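Local coordinates for putative phytoene/squalene synthase YisP (Bacillus subtilis subsp. subtilis, PDB 3WE9), which hydrolyses farnesyl diphosphate to farnesol and diphosphate, a phosphatase activity within the phytoene/squalene synthase family that is involved in biofilm formation, at residues P37-Q42 and Y91-L96; W45-F50 and G133-P138; V153-A158 and K235-L240. All coordinates share one frame; numbering follows the deposited sequence.

Contact 1: P37-Q42 and Y91-L96; sequences PLKQRQ and YRTFTL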
ATOM      1  N   PRO A  37     -11.363 -15.245   2.229  1.00 20.08           N
ATOM      2  CA  PRO A  37     -12.361 -16.114   1.601  1.00 21.64           C
ATOM      3  C   PRO A  37     -12.668 -15.458   0.256  1.00 22.22           C
ATOM      4  O   PRO A  37     -12.494 -14.246   0.106  1.00 21.41           O
ATOM      5  CB  PRO A  37     -13.542 -16.039   2.567  1.00 20.76           C
ATOM      6  CG  PRO A  37     -12.860 -15.891   3.897  1.00 21.34           C
ATOM      7  CD  PRO A  37     -11.779 -14.868   3.591  1.00 21.80           C
ATOM      8  N   LEU A  38     -13.117 -16.250  -0.712  1.00 23.10           N
ATOM      9  CA  LEU A  38     -13.403 -15.749  -2.053  1.00 25.36           C
ATOM     10  C   LEU A  38     -14.171 -14.429  -2.138  1.00 24.48           C
ATOM     11  O   LEU A  38     -13.729 -13.489  -2.807  1.00 23.58           O
ATOM     12  CB  LEU A  38     -14.142 -16.824  -2.862  1.00 28.79           C
ATOM     13  CG  LEU A  38     -14.390 -16.479  -4.334  1.00 31.43           C
ATOM     14  CD1 LEU A  38     -13.064 -16.141  -5.010  1.00 31.56           C
ATOM     15  CD2 LEU A  38     -15.071 -17.651  -5.033  1.00 32.63           C
ATOM     16  N   LYS A  39     -15.316 -14.351  -1.470  1.00 21.77           N
ATOM     17  CA  LYS A  39     -16.119 -13.133  -1.519  1.00 21.92           C
ATOM     18  C   LYS A  39     -15.315 -11.900  -1.102  1.00 20.15           C
ATOM     19  O   LYS A  39     -15.315 -10.885  -1.801  1.00 20.26           O
ATOM     20  CB  LYS A  39     -17.361 -13.269  -0.632  1.00 22.79           C
ATOM     21  CG  LYS A  39     -18.328 -12.104  -0.779  1.00 27.48           C
ATOM     22  CD  LYS A  39     -19.500 -12.211   0.186  1.00 30.37           C
ATOM     23  CE  LYS A  39     -20.408 -13.371  -0.157  1.00 34.10           C
ATOM     24  NZ  LYS A  39     -21.489 -13.518   0.865  1.00 35.97           N
ATOM     25  N   GLN A  40     -14.633 -11.987   0.036  1.00 18.24           N
ATOM     26  CA  GLN A  40     -13.820 -10.870   0.508  1.00 18.84           C
ATOM     27  C   GLN A  40     -12.623 -10.616  -0.426  1.00 18.32           C
ATOM     28  O   GLN A  40     -12.294  -9.473  -0.735  1.00 18.45           O
ATOM     29  CB  GLN A  40     -13.321 -11.147   1.932  1.00 17.92           C
ATOM     30  CG  GLN A  40     -14.371 -10.950   3.028  1.00 18.02           C
ATOM     31  CD  GLN A  40     -15.268 -12.159   3.250  1.00 20.59           C
ATOM     32  OE1 GLN A  40     -15.263 -13.113   2.474  1.00 19.88           O
ATOM     33  NE2 GLN A  40     -16.049 -12.115   4.322  1.00 21.65           N
ATOM     34  N   ARG A  41     -11.984 -11.694  -0.868  1.00 19.59           N
ATOM     35  CA  ARG A  41     -10.820 -11.615  -1.757  1.00 20.26           C
ATOM     36  C   ARG A  41     -11.135 -10.814  -3.017  1.00 22.01           C
ATOM     37  O   ARG A  41     -10.435  -9.854  -3.362  1.00 19.91           O
ATOM     38  CB  ARG A  41     -10.379 -13.031  -2.151  1.00 22.71           C
ATOM     39  CG  ARG A  41      -9.098 -13.116  -2.980  1.00 24.43           C
ATOM     40  CD  ARG A  41      -8.892 -14.544  -3.473  1.00 28.46           C
ATOM     41  NE  ARG A  41      -9.101 -15.509  -2.396  1.00 31.08           N
ATOM     42  CZ  ARG A  41      -9.592 -16.734  -2.568  1.00 32.30           C
ATOM     43  NH1 ARG A  41      -9.926 -17.158  -3.780  1.00 33.02           N
ATOM     44  NH2 ARG A  41      -9.767 -17.531  -1.524  1.00 32.04           N
ATOM     45  N   GLN A  42     -12.195 -11.216  -3.709  1.00 22.27           N
ATOM     46  CA  GLN A  42     -12.588 -10.536  -4.934  1.00 23.26           C
ATOM     47  C   GLN A  42     -12.950  -9.083  -4.676  1.00 22.29           C
ATOM     48  O   GLN A  42     -12.624  -8.202  -5.475  1.00 19.41           O
ATOM     49  CB  GLN A  42     -13.743 -11.292  -5.599  1.00 24.99           C
ATOM     50  CG  GLN A  42     -13.300 -12.661  -6.104  1.00 30.39           C
ATOM     51  CD  GLN A  42     -14.327 -13.342  -6.985  1.00 33.06           C
ATOM     52  OE1 GLN A  42     -13.994 -14.239  -7.762  1.00 36.75           O
ATOM     53  NE2 GLN A  42     -15.579 -12.928  -6.865  1.00 31.65           N
ATOM     54  N   TYR A  91     -19.196  -2.905  -3.296  1.00 22.99           N
ATOM     55  CA  TYR A  91     -19.716  -1.796  -2.516  1.00 25.57           C
ATOM     56  C   TYR A  91     -21.009  -2.167  -1.789  1.00 25.54           C
ATOM     57  O   TYR A  91     -21.176  -1.886  -0.599  1.00 24.69           O
ATOM     58  CB  TYR A  91     -19.977  -0.610  -3.442  1.00 31.03           C
ATOM     59  CG  TYR A  91     -20.214   0.689  -2.719  1.00 36.10           C
ATOM     60  CD1 TYR A  91     -19.145   1.498  -2.335  1.00 39.20           C
ATOM     61  CD2 TYR A  91     -21.505   1.110  -2.407  1.00 37.51           C
ATOM     62  CE1 TYR A  91     -19.354   2.696  -1.662  1.00 41.78           C
ATOM     63  CE2 TYR A  91     -21.728   2.305  -1.732  1.00 41.23           C
ATOM     64  CZ  TYR A  91     -20.647   3.094  -1.364  1.00 43.56           C
ATOM     65  OH  TYR A  91     -20.862   4.284  -0.707  1.00 46.68           O
ATOM     66  N   ARG A  92     -21.923  -2.799  -2.519  1.00 24.41           N
ATOM     67  CA  ARG A  92     -23.210  -3.200  -1.967  1.00 24.93           C
ATOM     68  C   ARG A  92     -23.117  -4.425  -1.062  1.00 23.51           C
ATOM     69  O   ARG A  92     -23.882  -4.569  -0.108  1.00 22.93           O
ATOM     70  CB  ARG A  92     -24.192  -3.481  -3.107  1.00 26.58           C
ATOM     71  CG  ARG A  92     -24.632  -2.242  -3.876  1.00 27.90           C
ATOM     72  CD  ARG A  92     -25.369  -2.639  -5.144  1.00 32.13           C
ATOM     73  NE  ARG A  92     -26.118  -3.866  -4.921  1.00 35.43           N
ATOM     74  CZ  ARG A  92     -25.882  -5.013  -5.552  1.00 33.78           C
ATOM     75  NH1 ARG A  92     -24.920  -5.099  -6.461  1.00 32.26           N
ATOM     76  NH2 ARG A  92     -26.596  -6.083  -5.244  1.00 34.83           N
ATOM     77  N   THR A  93     -22.172  -5.304  -1.361  1.00 19.99           N
ATOM     78  CA  THR A  93     -21.999  -6.517  -0.581  1.00 18.81           C
ATOM     79  C   THR A  93     -21.392  -6.276   0.796  1.00 18.15           C
ATOM     80  O   THR A  93     -21.812  -6.894   1.782  1.00 16.48           O
ATOM     81  CB  THR A  93     -21.110  -7.524  -1.343  1.00 20.01           C
ATOM     82  OG1 THR A  93     -21.688  -7.786  -2.629  1.00 21.36           O
ATOM     83  CG2 THR A  93     -20.982  -8.826  -0.560  1.00 19.57           C
ATOM     84  N   PHE A  94     -20.415  -5.375   0.865  1.00 18.89           N
ATOM     85  CA  PHE A  94     -19.731  -5.087   2.124  1.00 20.31           C
ATOM     86  C   PHE A  94     -20.043  -3.737   2.761  1.00 22.35           C
ATOM     87  O   PHE A  94     -19.410  -3.350   3.747  1.00 21.33           O
ATOM     88  CB  PHE A  94     -18.223  -5.239   1.917  1.00 20.41           C
ATOM     89  CG  PHE A  94     -17.804  -6.659   1.680  1.00 19.11           C
ATOM     90  CD1 PHE A  94     -17.648  -7.537   2.751  1.00 19.50           C
ATOM     91  CD2 PHE A  94     -17.630  -7.139   0.382  1.00 19.32           C
ATOM     92  CE1 PHE A  94     -17.329  -8.879   2.537  1.00 20.09           C
ATOM     93  CE2 PHE A  94     -17.311  -8.481   0.151  1.00 18.67           C
ATOM     94  CZ  PHE A  94     -17.161  -9.352   1.232  1.00 19.04           C
ATOM     95  N   THR A  95     -21.027  -3.037   2.201  1.00 23.79           N
ATOM     96  CA  THR A  95     -21.431  -1.729   2.708  1.00 25.26           C
ATOM     97  C   THR A  95     -20.204  -0.835   2.885  1.00 25.15           C
ATOM     98  O   THR A  95     -19.927  -0.343   3.981  1.00 25.93           O
ATOM     99  CB  THR A  95     -22.174  -1.872   4.051  1.00 26.69           C
ATOM    100  OG1 THR A  95     -23.240  -2.819   3.906  1.00 26.48           O
ATOM    101  CG2 THR A  95     -22.757  -0.532   4.484  1.00 28.65           C
ATOM    102  N   LEU A  96     -19.470  -0.634   1.797  1.00 26.36           N
ATOM    103  CA  LEU A  96     -18.263   0.190   1.819  1.00 27.39           C
ATOM    104  C   LEU A  96     -18.619   1.672   1.933  1.00 30.54           C
ATOM    105  O   LEU A  96     -19.737   2.079   1.600  1.00 31.05           O
ATOM    106  CB  LEU A  96     -17.440  -0.053   0.550  1.00 25.41           C
ATOM    107  CG  LEU A  96     -17.026  -1.512   0.292  1.00 23.87           C
ATOM    108  CD1 LEU A  96     -16.225  -1.596  -0.998  1.00 24.19           C
ATOM    109  CD2 LEU A  96     -16.215  -2.042   1.467  1.00 21.26           C
TER
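With CG of F94 set opposite its carbonyl carbon (chi1 -68°), the phenyl ring reaches across to helix 38-54, where K39, its own CG anti to the backbone N (chi1 -173°), extends to meet it. The gamma methylenes of two neighbouring residues receive the outer end of the ring: K39 CG lies 3.6 Å from F94 CZ, and Q40 CG lies 3.6 Å from F94 CE1. Both approach the ring obliquely. Q40 then bends at chi2, which brings NE2 to the ring edge, in its plane and 3.9 Å from F94 CE1; amide and ring planes are 51° apart. In this all-helical terpenoid synthase-type fold, the contact joins the first turn of helix 38-54, begun by P37 at its N-cap, to the C-terminal part of helix 84-94 at the surface. I139 of helix 118-140 also touches both Q40 and F94. With F94 cut back to an alanine, the K39 and Q40 gamma methylenes would probably lose their common partner and a gap would be likely to open between the helices. Farther out, K39 CD rests 3.8 Å from T93 CG2, while T93 OG1 turns back to bond the carbonyl oxygen of H89.

Contact 2: W45-F50 and G133-P138; sequences WAVLSF and GLMLLP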
ATOM      1  N   TRP A  45      -9.856  -7.161  -4.500  1.00 18.33           N
ATOM      2  CA  TRP A  45      -9.284  -6.945  -5.826  1.00 19.68           C
ATOM      3  C   TRP A  45      -9.935  -5.712  -6.443  1.00 20.59           C
ATOM      4  O   TRP A  45      -9.259  -4.855  -7.007  1.00 22.03           O
ATOM      5  CB  TRP A  45      -9.548  -8.134  -6.751  1.00 19.26           C
ATOM      6  CG  TRP A  45      -8.878  -9.427  -6.379  1.00 17.82           C
ATOM      7  CD1 TRP A  45      -7.841  -9.608  -5.508  1.00 18.37           C
ATOM      8  CD2 TRP A  45      -9.192 -10.716  -6.907  1.00 19.62           C
ATOM      9  NE1 TRP A  45      -7.492 -10.939  -5.458  1.00 20.29           N
ATOM     10  CE2 TRP A  45      -8.306 -11.641  -6.311  1.00 20.40           C
ATOM     11  CE3 TRP A  45     -10.138 -11.181  -7.831  1.00 19.92           C
ATOM     12  CZ2 TRP A  45      -8.338 -13.011  -6.611  1.00 23.69           C
ATOM     13  CZ3 TRP A  45     -10.172 -12.541  -8.128  1.00 23.91           C
ATOM     14  CH2 TRP A  45      -9.275 -13.440  -7.517  1.00 24.10           C
ATOM     15  N   ALA A  46     -11.258  -5.631  -6.332  1.00 21.54           N
ATOM     16  CA  ALA A  46     -12.009  -4.509  -6.884  1.00 22.53           C
ATOM     17  C   ALA A  46     -11.539  -3.187  -6.292  1.00 24.05           C
ATOM     18  O   ALA A  46     -11.308  -2.215  -7.018  1.00 25.21           O
ATOM     19  CB  ALA A  46     -13.516  -4.702  -6.621  1.00 22.59           C
ATOM     20  N   VAL A  47     -11.406  -3.152  -4.970  1.00 23.88           N
ATOM     21  CA  VAL A  47     -10.967  -1.941  -4.283  1.00 24.78           C
ATOM     22  C   VAL A  47      -9.573  -1.502  -4.726  1.00 25.63           C
ATOM     23  O   VAL A  47      -9.362  -0.335  -5.059  1.00 25.88           O
ATOM     24  CB  VAL A  47     -10.974  -2.135  -2.748  1.00 24.28           C
ATOM     25  CG1 VAL A  47     -10.286  -0.954  -2.063  1.00 24.71           C
ATOM     26  CG2 VAL A  47     -12.413  -2.267  -2.256  1.00 24.13           C
ATOM     27  N   LEU A  48      -8.623  -2.432  -4.740  1.00 25.70           N
ATOM     28  CA  LEU A  48      -7.264  -2.091  -5.148  1.00 27.57           C
ATOM     29  C   LEU A  48      -7.150  -1.813  -6.649  1.00 27.40           C
ATOM     30  O   LEU A  48      -6.305  -1.025  -7.072  1.00 28.17           O
ATOM     31  CB  LEU A  48      -6.286  -3.194  -4.733  1.00 27.64           C
ATOM     32  CG  LEU A  48      -6.128  -3.393  -3.220  1.00 28.23           C
ATOM     33  CD1 LEU A  48      -4.950  -4.319  -2.955  1.00 29.68           C
ATOM     34  CD2 LEU A  48      -5.904  -2.052  -2.535  1.00 30.88           C
ATOM     35  N   SER A  49      -7.988  -2.463  -7.452  1.00 27.84           N
ATOM     36  CA  SER A  49      -7.976  -2.219  -8.893  1.00 28.93           C
ATOM     37  C   SER A  49      -8.396  -0.766  -9.091  1.00 29.07           C
ATOM     38  O   SER A  49      -7.817  -0.044  -9.911  1.00 28.42           O
ATOM     39  CB  SER A  49      -8.956  -3.148  -9.616  1.00 29.53           C
ATOM     40  OG  SER A  49      -8.465  -4.477  -9.658  1.00 32.56           O
ATOM     41  N   PHE A  50      -9.408  -0.352  -8.330  1.00 27.93           N
ATOM     42  CA  PHE A  50      -9.906   1.015  -8.373  1.00 30.42           C
ATOM     43  C   PHE A  50      -8.754   1.966  -8.063  1.00 31.88           C
ATOM     44  O   PHE A  50      -8.540   2.952  -8.768  1.00 31.35           O
ATOM     45  CB  PHE A  50     -11.015   1.215  -7.335  1.00 31.90           C
ATOM     46  CG  PHE A  50     -11.313   2.659  -7.041  1.00 33.71           C
ATOM     47  CD1 PHE A  50     -12.108   3.411  -7.901  1.00 36.51           C
ATOM     48  CD2 PHE A  50     -10.767   3.276  -5.918  1.00 35.32           C
ATOM     49  CE1 PHE A  50     -12.354   4.759  -7.647  1.00 37.35           C
ATOM     50  CE2 PHE A  50     -11.003   4.620  -5.653  1.00 35.38           C
ATOM     51  CZ  PHE A  50     -11.798   5.366  -6.521  1.00 37.44           C
ATOM     52  N   GLY A 133      -6.621   1.743   3.168  1.00 19.49           N
ATOM     53  CA  GLY A 133      -6.811   0.904   4.335  1.00 21.08           C
ATOM     54  C   GLY A 133      -8.235   1.024   4.843  1.00 22.48           C
ATOM     55  O   GLY A 133      -8.859   0.034   5.228  1.00 20.07           O
ATOM     56  N   LEU A 134      -8.760   2.247   4.853  1.00 22.58           N
ATOM     57  CA  LEU A 134     -10.127   2.468   5.309  1.00 23.18           C
ATOM     58  C   LEU A 134     -11.105   1.863   4.298  1.00 22.17           C
ATOM     59  O   LEU A 134     -12.143   1.332   4.676  1.00 21.76           O
ATOM     60  CB  LEU A 134     -10.399   3.966   5.481  1.00 26.05           C
ATOM     61  CG  LEU A 134     -11.687   4.327   6.228  1.00 31.74           C
ATOM     62  CD1 LEU A 134     -11.687   3.670   7.609  1.00 29.97           C
ATOM     63  CD2 LEU A 134     -11.790   5.851   6.361  1.00 33.11           C
ATOM     64  N   MET A 135     -10.776   1.946   3.012  1.00 20.95           N
ATOM     65  CA  MET A 135     -11.633   1.373   1.973  1.00 20.95           C
ATOM     66  C   MET A 135     -11.856  -0.113   2.253  1.00 20.36           C
ATOM     67  O   MET A 135     -12.968  -0.626   2.142  1.00 19.17           O
ATOM     68  CB  MET A 135     -10.973   1.474   0.601  1.00 20.35           C
ATOM     69  CG  MET A 135     -10.817   2.859   0.015  1.00 23.07           C
ATOM     70  SD  MET A 135      -9.896   2.712  -1.527  1.00 24.18           S
ATOM     71  CE  MET A 135      -9.004   4.305  -1.547  1.00 26.25           C
ATOM     72  N   LEU A 136     -10.769  -0.791   2.610  1.00 18.72           N
ATOM     73  CA  LEU A 136     -10.780  -2.225   2.877  1.00 19.42           C
ATOM     74  C   LEU A 136     -11.313  -2.684   4.225  1.00 18.34           C
ATOM     75  O   LEU A 136     -11.657  -3.853   4.377  1.00 19.41           O
ATOM     76  CB  LEU A 136      -9.363  -2.780   2.718  1.00 16.78           C
ATOM     77  CG  LEU A 136      -8.708  -2.666   1.338  1.00 17.03           C
ATOM     78  CD1 LEU A 136      -7.257  -3.114   1.442  1.00 16.58           C
ATOM     79  CD2 LEU A 136      -9.465  -3.514   0.317  1.00 19.28           C
ATOM     80  N   LEU A 137     -11.369  -1.782   5.199  1.00 17.75           N
ATOM     81  CA  LEU A 137     -11.814  -2.143   6.547  1.00 20.64           C
ATOM     82  C   LEU A 137     -13.067  -3.019   6.630  1.00 19.83           C
ATOM     83  O   LEU A 137     -13.060  -4.055   7.297  1.00 20.33           O
ATOM     84  CB  LEU A 137     -12.010  -0.882   7.399  1.00 20.45           C
ATOM     85  CG  LEU A 137     -12.357  -1.107   8.876  1.00 22.99           C
ATOM     86  CD1 LEU A 137     -11.277  -1.947   9.542  1.00 21.05           C
ATOM     87  CD2 LEU A 137     -12.497   0.238   9.581  1.00 24.47           C
ATOM     88  N   PRO A 138     -14.158  -2.613   5.963  1.00 21.93           N
ATOM     89  CA  PRO A 138     -15.394  -3.408   6.009  1.00 22.36           C
ATOM     90  C   PRO A 138     -15.236  -4.815   5.434  1.00 22.10           C
ATOM     91  O   PRO A 138     -16.010  -5.720   5.754  1.00 20.98           O
ATOM     92  CB  PRO A 138     -16.379  -2.565   5.202  1.00 22.87           C
ATOM     93  CG  PRO A 138     -15.869  -1.168   5.391  1.00 23.00           C
ATOM     94  CD  PRO A 138     -14.383  -1.349   5.241  1.00 21.74           C
TER
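V47 and M135 are the nearest pair by CA atoms, 7.1 Å apart, between two helical segments that run nearly antiparallel (164° between their directions) with axes 10.2 Å apart. V47 takes part in two of the three apolar side-chain pairs. Its CG1, anti to the backbone N (chi1 170°), enters between two neighbouring side chains of the other segment: it lies 3.6 Å from L136 CD2 and 3.7 Å from M135 CB. The sulfur of M135 also reaches this methyl, with SD 3.7 Å from V47 CG1, so both the base of the methionine and its thioether lie against one branch of the valine. L136 leaves its backbone at an angle to the opposing helix, but its CD2 branch comes round to V47, reaching CB as well as CG1, while its other branch, CD1, stands 4.3 Å from L48 CD2. The segments belong to helices 38-54 and 118-140 of the all-helical squalene/phytoene synthase fold, and no hydrogen bond links them across the interface. M135 is also covered by P100, F101 and F104 of helix 98-107, so the M135 side chain lies between helices 38-54 and 98-107. On the far side of helix 38-54, S49 OG bonds back to W45 O at 2.8 Å, approaching from above the carbonyl plane, 47° out of it; the same oxygen accepts the bond from S49 N. W45 leaves its backbone away from segment 133-138, and its ring meets that of F30.

Contact 3: V153-A158 and K235-L240; sequences VSLGLA and KAALHL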
ATOM      1  N   VAL A 153      -5.856   1.812   8.763  1.00 18.65           N
ATOM      2  CA  VAL A 153      -5.317   3.038   8.192  1.00 19.13           C
ATOM      3  C   VAL A 153      -3.794   3.045   8.320  1.00 18.89           C
ATOM      4  O   VAL A 153      -3.083   3.390   7.372  1.00 16.34           O
ATOM      5  CB  VAL A 153      -5.907   4.287   8.894  1.00 21.55           C
ATOM      6  CG1 VAL A 153      -5.204   5.548   8.401  1.00 20.31           C
ATOM      7  CG2 VAL A 153      -7.411   4.378   8.611  1.00 22.18           C
ATOM      8  N   SER A 154      -3.295   2.648   9.486  1.00 16.77           N
ATOM      9  CA  SER A 154      -1.856   2.611   9.703  1.00 18.58           C
ATOM     10  C   SER A 154      -1.171   1.637   8.740  1.00 18.10           C
ATOM     11  O   SER A 154      -0.089   1.914   8.238  1.00 17.98           O
ATOM     12  CB  SER A 154      -1.549   2.229  11.153  1.00 21.14           C
ATOM     13  OG  SER A 154      -1.801   3.323  12.020  1.00 20.95           O
ATOM     14  N   LEU A 155      -1.805   0.496   8.485  1.00 18.83           N
ATOM     15  CA  LEU A 155      -1.239  -0.488   7.569  1.00 18.05           C
ATOM     16  C   LEU A 155      -1.142   0.090   6.155  1.00 16.46           C
ATOM     17  O   LEU A 155      -0.094   0.024   5.521  1.00 14.88           O
ATOM     18  CB  LEU A 155      -2.098  -1.754   7.543  1.00 18.87           C
ATOM     19  CG  LEU A 155      -1.613  -2.830   6.561  1.00 18.53           C
ATOM     20  CD1 LEU A 155      -0.206  -3.273   6.937  1.00 19.54           C
ATOM     21  CD2 LEU A 155      -2.581  -4.010   6.567  1.00 20.45           C
ATOM     22  N   GLY A 156      -2.239   0.659   5.668  1.00 14.68           N
ATOM     23  CA  GLY A 156      -2.237   1.233   4.333  1.00 15.69           C
ATOM     24  C   GLY A 156      -1.241   2.370   4.200  1.00 14.47           C
ATOM     25  O   GLY A 156      -0.548   2.494   3.186  1.00 14.08           O
ATOM     26  N   LEU A 157      -1.188   3.209   5.227  1.00 13.95           N
ATOM     27  CA  LEU A 157      -0.275   4.346   5.280  1.00 16.77           C
ATOM     28  C   LEU A 157       1.166   3.826   5.199  1.00 15.43           C
ATOM     29  O   LEU A 157       1.960   4.284   4.381  1.00 14.01           O
ATOM     30  CB  LEU A 157      -0.502   5.099   6.602  1.00 17.16           C
ATOM     31  CG  LEU A 157       0.247   6.335   7.134  1.00 21.81           C
ATOM     32  CD1 LEU A 157       1.622   6.483   6.518  1.00 21.24           C
ATOM     33  CD2 LEU A 157      -0.592   7.559   6.894  1.00 23.78           C
ATOM     34  N   ALA A 158       1.488   2.856   6.052  1.00 14.28           N
ATOM     35  CA  ALA A 158       2.829   2.273   6.084  1.00 14.80           C
ATOM     36  C   ALA A 158       3.213   1.643   4.739  1.00 14.60           C
ATOM     37  O   ALA A 158       4.342   1.795   4.263  1.00 13.77           O
ATOM     38  CB  ALA A 158       2.907   1.223   7.189  1.00 14.31           C
ATOM     39  N   LYS A 235      -1.294 -10.329   8.477  1.00 23.50           N
ATOM     40  CA  LYS A 235       0.021 -10.814   8.885  1.00 24.85           C
ATOM     41  C   LYS A 235       0.950 -10.887   7.670  1.00 23.16           C
ATOM     42  O   LYS A 235       2.113 -10.484   7.738  1.00 21.97           O
ATOM     43  CB  LYS A 235      -0.113 -12.200   9.527  1.00 27.07           C
ATOM     44  CG  LYS A 235       1.178 -12.769  10.102  1.00 30.92           C
ATOM     45  CD  LYS A 235       0.929 -14.129  10.754  1.00 33.03           C
ATOM     46  CE  LYS A 235       2.194 -14.689  11.392  1.00 36.61           C
ATOM     47  NZ  LYS A 235       1.955 -16.018  12.034  1.00 39.26           N
ATOM     48  N   ALA A 236       0.433 -11.398   6.558  1.00 21.20           N
ATOM     49  CA  ALA A 236       1.224 -11.504   5.338  1.00 20.59           C
ATOM     50  C   ALA A 236       1.669 -10.114   4.876  1.00 19.45           C
ATOM     51  O   ALA A 236       2.842  -9.895   4.564  1.00 21.13           O
ATOM     52  CB  ALA A 236       0.408 -12.180   4.243  1.00 18.30           C
ATOM     53  N   ALA A 237       0.728  -9.177   4.843  1.00 18.67           N
ATOM     54  CA  ALA A 237       1.029  -7.809   4.418  1.00 18.36           C
ATOM     55  C   ALA A 237       2.129  -7.207   5.292  1.00 17.17           C
ATOM     56  O   ALA A 237       3.050  -6.564   4.793  1.00 16.08           O
ATOM     57  CB  ALA A 237      -0.234  -6.948   4.492  1.00 16.26           C
ATOM     58  N   LEU A 238       2.015  -7.414   6.601  1.00 17.66           N
ATOM     59  CA  LEU A 238       2.999  -6.911   7.545  1.00 20.08           C
ATOM     60  C   LEU A 238       4.382  -7.506   7.277  1.00 21.07           C
ATOM     61  O   LEU A 238       5.364  -6.777   7.137  1.00 20.07           O
ATOM     62  CB  LEU A 238       2.565  -7.241   8.977  1.00 21.48           C
ATOM     63  CG  LEU A 238       1.395  -6.412   9.515  1.00 24.30           C
ATOM     64  CD1 LEU A 238       0.949  -6.960  10.869  1.00 27.07           C
ATOM     65  CD2 LEU A 238       1.826  -4.958   9.639  1.00 24.39           C
ATOM     66  N   HIS A 239       4.450  -8.831   7.206  1.00 21.71           N
ATOM     67  CA  HIS A 239       5.717  -9.524   6.961  1.00 23.06           C
ATOM     68  C   HIS A 239       6.364  -9.148   5.634  1.00 20.62           C
ATOM     69  O   HIS A 239       7.576  -8.944   5.561  1.00 20.68           O
ATOM     70  CB  HIS A 239       5.502 -11.042   6.991  1.00 27.24           C
ATOM     71  CG  HIS A 239       5.466 -11.623   8.369  1.00 31.37           C
ATOM     72  ND1 HIS A 239       4.654 -11.127   9.367  1.00 34.86           N
ATOM     73  CD2 HIS A 239       6.145 -12.658   8.917  1.00 33.03           C
ATOM     74  CE1 HIS A 239       4.837 -11.830  10.470  1.00 35.46           C
ATOM     75  NE2 HIS A 239       5.736 -12.766  10.225  1.00 35.06           N
ATOM     76  N   LEU A 240       5.553  -9.063   4.586  1.00 19.03           N
ATOM     77  CA  LEU A 240       6.048  -8.737   3.255  1.00 18.94           C
ATOM     78  C   LEU A 240       6.668  -7.350   3.153  1.00 18.68           C
ATOM     79  O   LEU A 240       7.728  -7.184   2.551  1.00 17.84           O
ATOM     80  CB  LEU A 240       4.921  -8.865   2.224  1.00 20.38           C
ATOM     81  CG  LEU A 240       4.427 -10.294   1.958  1.00 24.16           C
ATOM     82  CD1 LEU A 240       3.183 -10.263   1.074  1.00 23.04           C
ATOM     83  CD2 LEU A 240       5.541 -11.098   1.296  1.00 20.80           C
TER
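L155 meets L238 and A237 in a buried contact between helices 145-165 and 228-250, and its side chain can be followed outward. CB starts toward helix 228-250, and CG, anti to the backbone N (chi1 178°), carries the chain on in the same general direction; neither atom comes within 4.2 Å of segment 235-240. The branches make the contact. CD1 meets L238 CD2 at 3.8 Å, the closest approach between the segments, and CD2 lies at the longer distance of 4.3 Å from A237 CB. L238 sets out obliquely to its partner, and its CD2 swings nearer to reach L155, the two leucines crossing at a slant. The CA atoms of L155 and L238 are 7.7 Å apart. The two helices are thereby joined within the all-helical bundle of the squalene/phytoene synthase family. Other helices complete the surroundings: Q220 of helix 199-221 touches L238, and S154 OG bonds E218 of that helix. With 103 Å² buried in total and no hydrogen bond between the segments, the contact consists of methyl groups meeting methyl groups, which implies van der Waals and hydrophobic attraction without the directional constraint of a polar bond.

Contacts 1 and 2 share helix 38-54, and their centres are 9 Å apart. L96 of segment 91-96 connects them directly: its CD2 lies 3.6 Å from M135 O and its CD1 4.1 Å from V47 CG2. Contact 3 sits deeper, its centre about 7 Å from that of the chain, against 11 Å for contact 2 and 19 Å for contact 1. Contacts 2 and 3 do not touch, although their nearest atoms are about 4 Å apart and helices 118-140 and 145-165 are consecutive. Bound triethylene glycol, probably from the crystallisation liquor, lies about 4 Å from the side chain of L136 and is also found about 4 Å from that of A237; such molecules often mark pockets.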